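Local atomic coordinates of tartronic semialdehyde reductase (Salmonella typhimurium, PDB entry 1YB4), a protein that catalyses the reversible NAD(P)H-dependent reduction of tartronate semialdehyde (2-hydroxy-3-oxopropanoate) to (R)-glycerate. Residues Val93-Ile98 / Pro150-Leu155; Ile101-Phe106 / Ala115-Ala120; Lys143-Val148 / Lys157-Val162. All coordinates share one frame; numbering follows the deposited sequence.

All three contacts belong to the Rossmann-type NAD-binding domain and meet at its sheet. Contact 1 ties the end of strand 90-94 to the last turns of helix 142-155. Contact 3 uses an earlier part of that helix, and its centre lies about 9 Å from that of contact 1. Contact 2 sits on helix 100-111 and strand 115-123. Its centre is about 13 Å from contact 1 and about 14 Å from contact 3. The salt bridge from D116 OD2 to R147 NH2, 2.9 Å, joins contacts 2 and 3. The predicted active-site residue K172 has its side chain about 9 Å from that of M95 and about 8 Å from that of D119.

Contact 1 (Val93-Ile98 / Pro150-Leu155); sequences VDMSSI and PLFDIL
M95, a selenomethionine, reaches from the end of strand 90-94 to F152 and L155 on helix 142-155. Its chain runs out extended and bends only at the last torsion, chi3 84°. That bend carries the terminal methyl to the F152 ring. M95 CE lies 3.7 Å from F152 CE1 and approaches the ring obliquely. The selenium stands at the ring edge, 5.4 Å from the centroid and 87° off the normal. This is a Met-aromatic contact of the edge type. Toward L155, M95 SE meets the CD1 methyl of the leucine at 3.8 Å, with M95 CE close by. The two helix residues are three positions apart, so they present neighbouring side chains on the same side of the helix. The contact joins the Rossmann-type sheet to a helix packed on it. M18 of helix 15-24 touches both M95 and L155, F63 of strand 61-64 also meets M95, and L118 and A120 of strand 115-123 lie against F152. The three touching residues are all buried. Other residues of the helix segment are less covered: P150 and D153 are exposed, and I154 is partly exposed. Beyond M95, S96 and S97 are polar, and S97 OG is hydrogen-bonded to K172 NZ, the predicted active-site lysine.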
loop_
_atom_site.group_PDB
_atom_site.type_symbol
_atom_site.label_atom_id
_atom_site.label_comp_id
_atom_site.label_asym_id
_atom_site.label_seq_id
_atom_site.Cartn_x
_atom_site.Cartn_y
_atom_site.Cartn_z
ATOM N N VAL A 93 -38.528 -3.334 -0.323
ATOM C CA VAL A 93 -37.305 -3.884 -0.872
ATOM C C VAL A 93 -36.405 -2.783 -1.424
ATOM O O VAL A 93 -36.742 -2.086 -2.386
ATOM C CB VAL A 93 -37.597 -4.939 -1.977
ATOM C CG1 VAL A 93 -38.705 -5.868 -1.524
ATOM C CG2 VAL A 93 -37.982 -4.272 -3.252
ATOM N N ASP A 94 -35.257 -2.623 -0.779
ATOM C CA ASP A 94 -34.288 -1.626 -1.186
ATOM C C ASP A 94 -33.303 -2.302 -2.106
ATOM O O ASP A 94 -32.660 -3.297 -1.741
ATOM C CB ASP A 94 -33.557 -1.047 0.025
ATOM C CG ASP A 94 -32.625 0.076 -0.356
ATOM O OD1 ASP A 94 -32.920 0.768 -1.362
ATOM O OD2 ASP A 94 -31.614 0.270 0.355
HETATM N N MSE A 95 -33.194 -1.763 -3.310
HETATM C CA MSE A 95 -32.292 -2.322 -4.290
HETATM C C MSE A 95 -31.101 -1.417 -4.545
HETATM O O MSE A 95 -30.302 -1.665 -5.453
HETATM C CB MSE A 95 -33.063 -2.633 -5.567
HETATM C CG MSE A 95 -34.102 -3.722 -5.332
HETATM SE SE MSE A 95 -35.005 -4.355 -6.915
HETATM C CE MSE A 95 -33.705 -5.660 -7.540
ATOM N N SER A 96 -30.978 -0.384 -3.710
ATOM C CA SER A 96 -29.866 0.556 -3.790
ATOM C C SER A 96 -28.641 -0.128 -3.200
ATOM O O SER A 96 -28.766 -1.124 -2.486
ATOM C CB SER A 96 -30.130 1.807 -2.946
ATOM O OG SER A 96 -31.403 2.376 -3.178
ATOM N N SER A 97 -27.460 0.397 -3.504
ATOM C CA SER A 97 -26.234 -0.138 -2.924
ATOM C C SER A 97 -25.851 0.871 -1.850
ATOM O O SER A 97 -25.320 1.947 -2.142
ATOM C CB SER A 97 -25.113 -0.249 -3.963
ATOM O OG SER A 97 -25.385 -1.276 -4.887
ATOM N N ILE A 98 -26.155 0.530 -0.607
ATOM C CA ILE A 98 -25.853 1.417 0.501
ATOM C C ILE A 98 -25.072 0.667 1.568
ATOM O O ILE A 98 -24.619 -0.459 1.349
ATOM C CB ILE A 98 -27.152 2.000 1.128
ATOM C CG1 ILE A 98 -27.877 0.935 1.951
ATOM C CG2 ILE A 98 -28.077 2.484 0.025
ATOM C CD1 ILE A 98 -29.193 1.421 2.564
ATOM N N PRO A 150 -40.813 -13.639 -7.960
ATOM C CA PRO A 150 -41.357 -13.517 -9.327
ATOM C C PRO A 150 -41.057 -12.150 -9.960
ATOM O O PRO A 150 -40.925 -12.028 -11.188
ATOM C CB PRO A 150 -42.852 -13.738 -9.128
ATOM C CG PRO A 150 -42.889 -14.665 -7.962
ATOM C CD PRO A 150 -41.856 -14.088 -7.023
ATOM N N LEU A 151 -40.960 -11.127 -9.112
ATOM C CA LEU A 151 -40.660 -9.781 -9.582
ATOM C C LEU A 151 -39.165 -9.688 -9.863
ATOM O O LEU A 151 -38.751 -9.143 -10.883
ATOM C CB LEU A 151 -41.061 -8.756 -8.532
ATOM C CG LEU A 151 -42.475 -8.933 -7.987
ATOM C CD1 LEU A 151 -42.770 -7.797 -7.021
ATOM C CD2 LEU A 151 -43.486 -8.958 -9.127
ATOM N N PHE A 152 -38.347 -10.208 -8.955
ATOM C CA PHE A 152 -36.908 -10.183 -9.193
ATOM C C PHE A 152 -36.630 -10.870 -10.538
ATOM O O PHE A 152 -35.763 -10.429 -11.303
ATOM C CB PHE A 152 -36.147 -10.927 -8.090
ATOM C CG PHE A 152 -36.048 -10.177 -6.787
ATOM C CD1 PHE A 152 -35.862 -8.792 -6.765
ATOM C CD2 PHE A 152 -36.081 -10.862 -5.577
ATOM C CE1 PHE A 152 -35.708 -8.097 -5.552
ATOM C CE2 PHE A 152 -35.925 -10.173 -4.355
ATOM C CZ PHE A 152 -35.740 -8.795 -4.346
ATOM N N ASP A 153 -37.386 -11.936 -10.822
ATOM C CA ASP A 153 -37.227 -12.714 -12.060
ATOM C C ASP A 153 -37.400 -11.863 -13.298
ATOM O O ASP A 153 -36.827 -12.156 -14.341
ATOM C CB ASP A 153 -38.227 -13.873 -12.122
ATOM C CG ASP A 153 -37.751 -15.108 -11.379
ATOM O OD1 ASP A 153 -38.581 -16.004 -11.110
ATOM O OD2 ASP A 153 -36.550 -15.198 -11.076
ATOM N N ILE A 154 -38.209 -10.819 -13.185
ATOM C CA ILE A 154 -38.443 -9.914 -14.299
ATOM C C ILE A 154 -37.287 -8.931 -14.390
ATOM O O ILE A 154 -36.901 -8.526 -15.476
ATOM C CB ILE A 154 -39.725 -9.106 -14.094
ATOM C CG1 ILE A 154 -40.912 -10.048 -13.966
ATOM C CG2 ILE A 154 -39.926 -8.145 -15.249
ATOM C CD1 ILE A 154 -42.167 -9.353 -13.540
ATOM N N LEU A 155 -36.724 -8.567 -13.241
ATOM C CA LEU A 155 -35.632 -7.601 -13.182
ATOM C C LEU A 155 -34.221 -8.113 -13.487
ATOM O O LEU A 155 -33.364 -7.339 -13.884
ATOM C CB LEU A 155 -35.631 -6.921 -11.813
ATOM C CG LEU A 155 -36.919 -6.201 -11.405
ATOM C CD1 LEU A 155 -36.814 -5.705 -9.970
ATOM C CD2 LEU A 155 -37.171 -5.049 -12.347
#

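Contact 2 (Ile101-Phe106 / Ala115-Ala120); sequences IETKRF and ADYLDA
Y117 and T103 bury the most surface here, with F106 next. T103 sends its methyl, not its hydroxyl, into the strand. With CG2 anti to the backbone N, the methyl is 3.5 Å from D119 CB and also borders the Y117 ring, 3.9 Å from CE2. The hydroxyl takes the other branch and turns back to the residue just before its helix, where OG1 is hydrogen-bonded to S99 O. Y117 rises from the strand toward the helix. Its CE1 meets F106 CB at 4.2 Å, an oblique approach. The Y117 hydroxyl lies near the plane of the F106 ring, at its edge. The phenylalanine ring itself leads away from the strand and packs on V72, E73 and L76 of helix 69-77. One water joins the two segments. It is 2.5 Å from Y117 OH and 2.7 Å from T103 OG1, and it lies in the plane of the tyrosine ring. The setting is the beta-alpha-beta unit of strand 90-94, helix 100-111 and strand 115-123. Here the helix segment 101-106 runs nearly antiparallel to 115-119, at 166°. The methyl of T103 meets D119 chiefly at CB and CG. The D119 carboxylate is held from beyond the two segments: OD1 accepts from G166 N and N165 ND2, and OD2 from Q169 N. The chemistry is thus divided. Apolar carbons carry the direct packing, while the water links the two hydroxyls and backbone and amide donors would help stabilise a negative charge on buried D119.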
loop_
_atom_site.group_PDB
_atom_site.type_symbol
_atom_site.label_atom_id
_atom_site.label_comp_id
_atom_site.label_asym_id
_atom_site.label_seq_id
_atom_site.Cartn_x
_atom_site.Cartn_y
_atom_site.Cartn_z
ATOM N N ILE A 101 -24.064 -1.943 7.450
ATOM C CA ILE A 101 -24.381 -1.687 8.859
ATOM C C ILE A 101 -25.691 -0.886 8.998
ATOM O O ILE A 101 -26.511 -1.154 9.887
ATOM C CB ILE A 101 -23.245 -0.884 9.569
ATOM C CG1 ILE A 101 -21.930 -1.669 9.542
ATOM C CG2 ILE A 101 -23.632 -0.590 11.002
ATOM C CD1 ILE A 101 -21.308 -1.789 8.168
ATOM N N GLU A 102 -25.871 0.102 8.121
ATOM C CA GLU A 102 -27.067 0.941 8.117
ATOM C C GLU A 102 -28.295 0.105 7.808
ATOM O O GLU A 102 -29.300 0.169 8.506
ATOM C CB GLU A 102 -26.947 2.024 7.045
ATOM C CG GLU A 102 -25.797 2.947 7.253
ATOM C CD GLU A 102 -25.973 3.750 8.500
ATOM O OE1 GLU A 102 -26.816 4.673 8.486
ATOM O OE2 GLU A 102 -25.282 3.441 9.493
ATOM N N THR A 103 -28.208 -0.661 6.728
ATOM C CA THR A 103 -29.310 -1.514 6.318
ATOM C C THR A 103 -29.782 -2.363 7.492
ATOM O O THR A 103 -30.981 -2.571 7.667
ATOM C CB THR A 103 -28.898 -2.414 5.143
ATOM O OG1 THR A 103 -28.723 -1.606 3.969
ATOM C CG2 THR A 103 -29.956 -3.476 4.879
ATOM N N LYS A 104 -28.839 -2.840 8.301
ATOM C CA LYS A 104 -29.177 -3.648 9.461
ATOM C C LYS A 104 -30.206 -2.922 10.313
ATOM O O LYS A 104 -31.214 -3.510 10.699
ATOM C CB LYS A 104 -27.932 -3.929 10.306
ATOM C CG LYS A 104 -26.888 -4.847 9.661
ATOM C CD LYS A 104 -27.191 -6.327 9.891
ATOM C CE LYS A 104 -26.064 -7.222 9.368
ATOM N NZ LYS A 104 -24.775 -7.032 10.097
ATOM N N ARG A 105 -29.973 -1.644 10.597
ATOM C CA ARG A 105 -30.924 -0.923 11.432
ATOM C C ARG A 105 -32.159 -0.382 10.712
ATOM O O ARG A 105 -33.209 -0.220 11.328
ATOM C CB ARG A 105 -30.232 0.186 12.230
ATOM C CG ARG A 105 -29.854 1.423 11.461
ATOM C CD ARG A 105 -29.598 2.572 12.438
ATOM N NE ARG A 105 -29.114 3.778 11.775
ATOM C CZ ARG A 105 -27.912 3.896 11.217
ATOM N NH1 ARG A 105 -27.057 2.876 11.240
ATOM N NH2 ARG A 105 -27.566 5.041 10.641
ATOM N N PHE A 106 -32.057 -0.101 9.421
ATOM C CA PHE A 106 -33.234 0.371 8.692
ATOM C C PHE A 106 -34.243 -0.777 8.727
ATOM O O PHE A 106 -35.435 -0.584 8.995
ATOM C CB PHE A 106 -32.886 0.685 7.233
ATOM C CG PHE A 106 -32.020 1.901 7.054
ATOM C CD1 PHE A 106 -31.538 2.608 8.154
ATOM C CD2 PHE A 106 -31.688 2.345 5.774
ATOM C CE1 PHE A 106 -30.736 3.739 7.979
ATOM C CE2 PHE A 106 -30.887 3.474 5.587
ATOM C CZ PHE A 106 -30.408 4.174 6.693
ATOM N N ALA A 115 -43.615 -4.528 8.940
ATOM C CA ALA A 115 -43.354 -4.777 7.530
ATOM C C ALA A 115 -42.100 -5.618 7.346
ATOM O O ALA A 115 -41.239 -5.661 8.221
ATOM C CB ALA A 115 -43.213 -3.452 6.791
ATOM N N ASP A 116 -42.015 -6.303 6.211
ATOM C CA ASP A 116 -40.845 -7.110 5.903
ATOM C C ASP A 116 -39.879 -6.241 5.093
ATOM O O ASP A 116 -40.294 -5.281 4.430
ATOM C CB ASP A 116 -41.241 -8.355 5.111
ATOM C CG ASP A 116 -41.959 -9.384 5.967
ATOM O OD1 ASP A 116 -41.419 -9.754 7.033
ATOM O OD2 ASP A 116 -43.054 -9.827 5.571
ATOM N N TYR A 117 -38.592 -6.580 5.156
ATOM C CA TYR A 117 -37.550 -5.828 4.467
ATOM C C TYR A 117 -36.578 -6.755 3.764
ATOM O O TYR A 117 -36.096 -7.730 4.341
ATOM C CB TYR A 117 -36.779 -4.982 5.488
ATOM C CG TYR A 117 -35.802 -3.971 4.916
ATOM C CD1 TYR A 117 -36.054 -2.600 5.022
ATOM C CD2 TYR A 117 -34.621 -4.376 4.290
ATOM C CE1 TYR A 117 -35.157 -1.651 4.525
ATOM C CE2 TYR A 117 -33.720 -3.437 3.784
ATOM C CZ TYR A 117 -33.995 -2.079 3.908
ATOM O OH TYR A 117 -33.108 -1.147 3.423
ATOM N N LEU A 118 -36.311 -6.457 2.504
ATOM C CA LEU A 118 -35.345 -7.228 1.744
ATOM C C LEU A 118 -34.347 -6.215 1.222
ATOM O O LEU A 118 -34.749 -5.229 0.606
ATOM C CB LEU A 118 -35.976 -7.928 0.534
ATOM C CG LEU A 118 -36.916 -9.129 0.631
ATOM C CD1 LEU A 118 -37.140 -9.670 -0.783
ATOM C CD2 LEU A 118 -36.331 -10.206 1.545
ATOM N N ASP A 119 -33.062 -6.411 1.497
ATOM C CA ASP A 119 -32.074 -5.506 0.934
ATOM C C ASP A 119 -31.543 -6.339 -0.216
ATOM O O ASP A 119 -31.000 -7.422 -0.020
ATOM C CB ASP A 119 -30.960 -5.141 1.930
ATOM C CG ASP A 119 -30.329 -6.353 2.601
ATOM O OD1 ASP A 119 -30.986 -6.994 3.446
ATOM O OD2 ASP A 119 -29.160 -6.658 2.295
ATOM N N ALA A 120 -31.757 -5.858 -1.429
ATOM C CA ALA A 120 -31.310 -6.598 -2.588
ATOM C C ALA A 120 -30.526 -5.722 -3.567
ATOM O O ALA A 120 -31.010 -5.394 -4.664
ATOM C CB ALA A 120 -32.507 -7.242 -3.286
HETATM O O HOH W 1 -30.900 -1.909 2.447
#

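Contact 3 (Lys143-Val148 / Lys157-Val162); sequences KVFDRV and KNITLV
F145 and L161 both place CG anti to the backbone N, chi1 168° and -176°, which swings the phenylalanine ring and the leucine branches into the space between helix and strand. The two run antiparallel, with the leucine laid along the ring. L161 CB comes to lie over the centre of the F145 ring, 4.0 Å from the centroid and 13° off the normal, a CH-pi contact. Further along the leucine, CD1 touches F145 CD1 at 3.5 Å, and CD2 reaches back to F145 CB at 4.0 Å. The far end of the ring meets I159 instead. There I159 CG2 sits at the ring edge, near its plane, 3.5 Å from F145 CE1. One aromatic ring thus takes a leucine on a face and an isoleucine on its rim. Helix 142-155 and strand 158-163 belong to a beta-alpha-beta unit that starts at strand 134-139. Segment 143-148 runs nearly antiparallel to 158-162, at 164°. V138 of strand 134-139 touches both F145 and L161, while the CG1 branch of I159 packs toward F152 of the same helix. T160 points away from F145, and on that side A206 of a second subunit packs against it. F145 is buried, but I159 and L161 stay partly exposed.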
loop_
_atom_site.group_PDB
_atom_site.type_symbol
_atom_site.label_atom_id
_atom_site.label_comp_id
_atom_site.label_asym_id
_atom_site.label_seq_id
_atom_site.Cartn_x
_atom_site.Cartn_y
_atom_site.Cartn_z
ATOM N N LYS A 143 -39.211 -16.798 3.001
ATOM C CA LYS A 143 -40.601 -16.639 2.534
ATOM C C LYS A 143 -40.804 -15.259 1.874
ATOM O O LYS A 143 -41.495 -15.142 0.863
ATOM C CB LYS A 143 -41.587 -16.777 3.702
ATOM C CG LYS A 143 -41.454 -18.056 4.532
ATOM C CD LYS A 143 -42.138 -19.243 3.903
ATOM C CE LYS A 143 -41.957 -20.477 4.772
ATOM N NZ LYS A 143 -42.477 -20.290 6.155
ATOM N N VAL A 144 -40.212 -14.221 2.468
ATOM C CA VAL A 144 -40.306 -12.867 1.932
ATOM C C VAL A 144 -39.607 -12.854 0.574
ATOM O O VAL A 144 -40.127 -12.328 -0.417
ATOM C CB VAL A 144 -39.606 -11.858 2.859
ATOM C CG1 VAL A 144 -39.811 -10.447 2.341
ATOM C CG2 VAL A 144 -40.130 -12.004 4.273
ATOM N N PHE A 145 -38.416 -13.435 0.539
ATOM C CA PHE A 145 -37.653 -13.528 -0.693
ATOM C C PHE A 145 -38.489 -14.291 -1.723
ATOM O O PHE A 145 -38.602 -13.867 -2.867
ATOM C CB PHE A 145 -36.337 -14.279 -0.453
ATOM C CG PHE A 145 -35.619 -14.663 -1.723
ATOM C CD1 PHE A 145 -34.689 -13.808 -2.302
ATOM C CD2 PHE A 145 -35.902 -15.874 -2.358
ATOM C CE1 PHE A 145 -34.048 -14.142 -3.491
ATOM C CE2 PHE A 145 -35.269 -16.225 -3.550
ATOM C CZ PHE A 145 -34.337 -15.355 -4.119
ATOM N N ASP A 146 -39.072 -15.416 -1.309
ATOM C CA ASP A 146 -39.891 -16.232 -2.205
ATOM C C ASP A 146 -41.068 -15.458 -2.768
ATOM O O ASP A 146 -41.467 -15.672 -3.911
ATOM C CB ASP A 146 -40.421 -17.471 -1.484
ATOM C CG ASP A 146 -39.352 -18.536 -1.271
ATOM O OD1 ASP A 146 -38.555 -18.762 -2.200
ATOM O OD2 ASP A 146 -39.321 -19.160 -0.180
ATOM N N ARG A 147 -41.622 -14.557 -1.960
ATOM C CA ARG A 147 -42.772 -13.743 -2.362
ATOM C C ARG A 147 -42.464 -12.718 -3.446
ATOM O O ARG A 147 -43.241 -12.534 -4.379
ATOM C CB ARG A 147 -43.357 -13.033 -1.139
ATOM C CG ARG A 147 -44.559 -12.146 -1.432
ATOM C CD ARG A 147 -45.332 -11.879 -0.154
ATOM N NE ARG A 147 -44.618 -11.006 0.774
ATOM C CZ ARG A 147 -44.532 -11.221 2.088
ATOM N NH1 ARG A 147 -45.108 -12.289 2.628
ATOM N NH2 ARG A 147 -43.880 -10.363 2.868
ATOM N N VAL A 148 -41.329 -12.050 -3.302
ATOM C CA VAL A 148 -40.895 -11.032 -4.243
ATOM C C VAL A 148 -40.174 -11.661 -5.446
ATOM O O VAL A 148 -40.035 -11.044 -6.504
ATOM C CB VAL A 148 -39.944 -10.050 -3.518
ATOM C CG1 VAL A 148 -39.401 -9.013 -4.487
ATOM C CG2 VAL A 148 -40.692 -9.386 -2.351
ATOM N N LYS A 157 -31.346 -11.943 -13.969
ATOM C CA LYS A 157 -31.146 -13.383 -14.105
ATOM C C LYS A 157 -30.640 -13.966 -12.807
ATOM O O LYS A 157 -31.345 -14.712 -12.136
ATOM C CB LYS A 157 -30.123 -13.715 -15.201
ATOM C CG LYS A 157 -30.559 -13.437 -16.623
ATOM C CD LYS A 157 -29.653 -14.143 -17.631
ATOM C CE LYS A 157 -30.280 -14.133 -19.022
ATOM N NZ LYS A 157 -29.571 -15.038 -19.963
ATOM N N ASN A 158 -29.402 -13.631 -12.462
ATOM C CA ASN A 158 -28.798 -14.143 -11.251
ATOM C C ASN A 158 -29.361 -13.534 -9.975
ATOM O O ASN A 158 -28.958 -12.447 -9.561
ATOM C CB ASN A 158 -27.276 -13.956 -11.289
ATOM C CG ASN A 158 -26.605 -14.880 -12.281
ATOM O OD1 ASN A 158 -27.188 -15.880 -12.710
ATOM N ND2 ASN A 158 -25.366 -14.564 -12.642
ATOM N N ILE A 159 -30.304 -14.237 -9.357
ATOM C CA ILE A 159 -30.875 -13.767 -8.109
ATOM C C ILE A 159 -30.379 -14.745 -7.083
ATOM O O ILE A 159 -30.444 -15.951 -7.287
ATOM C CB ILE A 159 -32.414 -13.783 -8.113
ATOM C CG1 ILE A 159 -32.948 -12.756 -9.115
ATOM C CG2 ILE A 159 -32.938 -13.456 -6.722
ATOM C CD1 ILE A 159 -32.996 -13.227 -10.540
ATOM N N THR A 160 -29.879 -14.227 -5.977
ATOM C CA THR A 160 -29.343 -15.087 -4.949
ATOM C C THR A 160 -29.699 -14.572 -3.577
ATOM O O THR A 160 -29.458 -13.407 -3.268
ATOM C CB THR A 160 -27.802 -15.160 -5.046
ATOM O OG1 THR A 160 -27.426 -15.755 -6.289
ATOM C CG2 THR A 160 -27.227 -15.963 -3.898
ATOM N N LEU A 161 -30.290 -15.439 -2.763
ATOM C CA LEU A 161 -30.624 -15.068 -1.400
ATOM C C LEU A 161 -29.322 -15.367 -0.689
ATOM O O LEU A 161 -28.915 -16.527 -0.595
ATOM C CB LEU A 161 -31.742 -15.941 -0.842
ATOM C CG LEU A 161 -32.203 -15.536 0.560
ATOM C CD1 LEU A 161 -32.622 -14.076 0.569
ATOM C CD2 LEU A 161 -33.352 -16.438 1.001
ATOM N N VAL A 162 -28.661 -14.317 -0.214
ATOM C CA VAL A 162 -27.367 -14.457 0.447
ATOM C C VAL A 162 -27.460 -14.792 1.937
ATOM O O VAL A 162 -26.612 -15.515 2.466
ATOM C CB VAL A 162 -26.528 -13.166 0.271
ATOM C CG1 VAL A 162 -25.212 -13.304 0.993
ATOM C CG2 VAL A 162 -26.280 -12.902 -1.215
#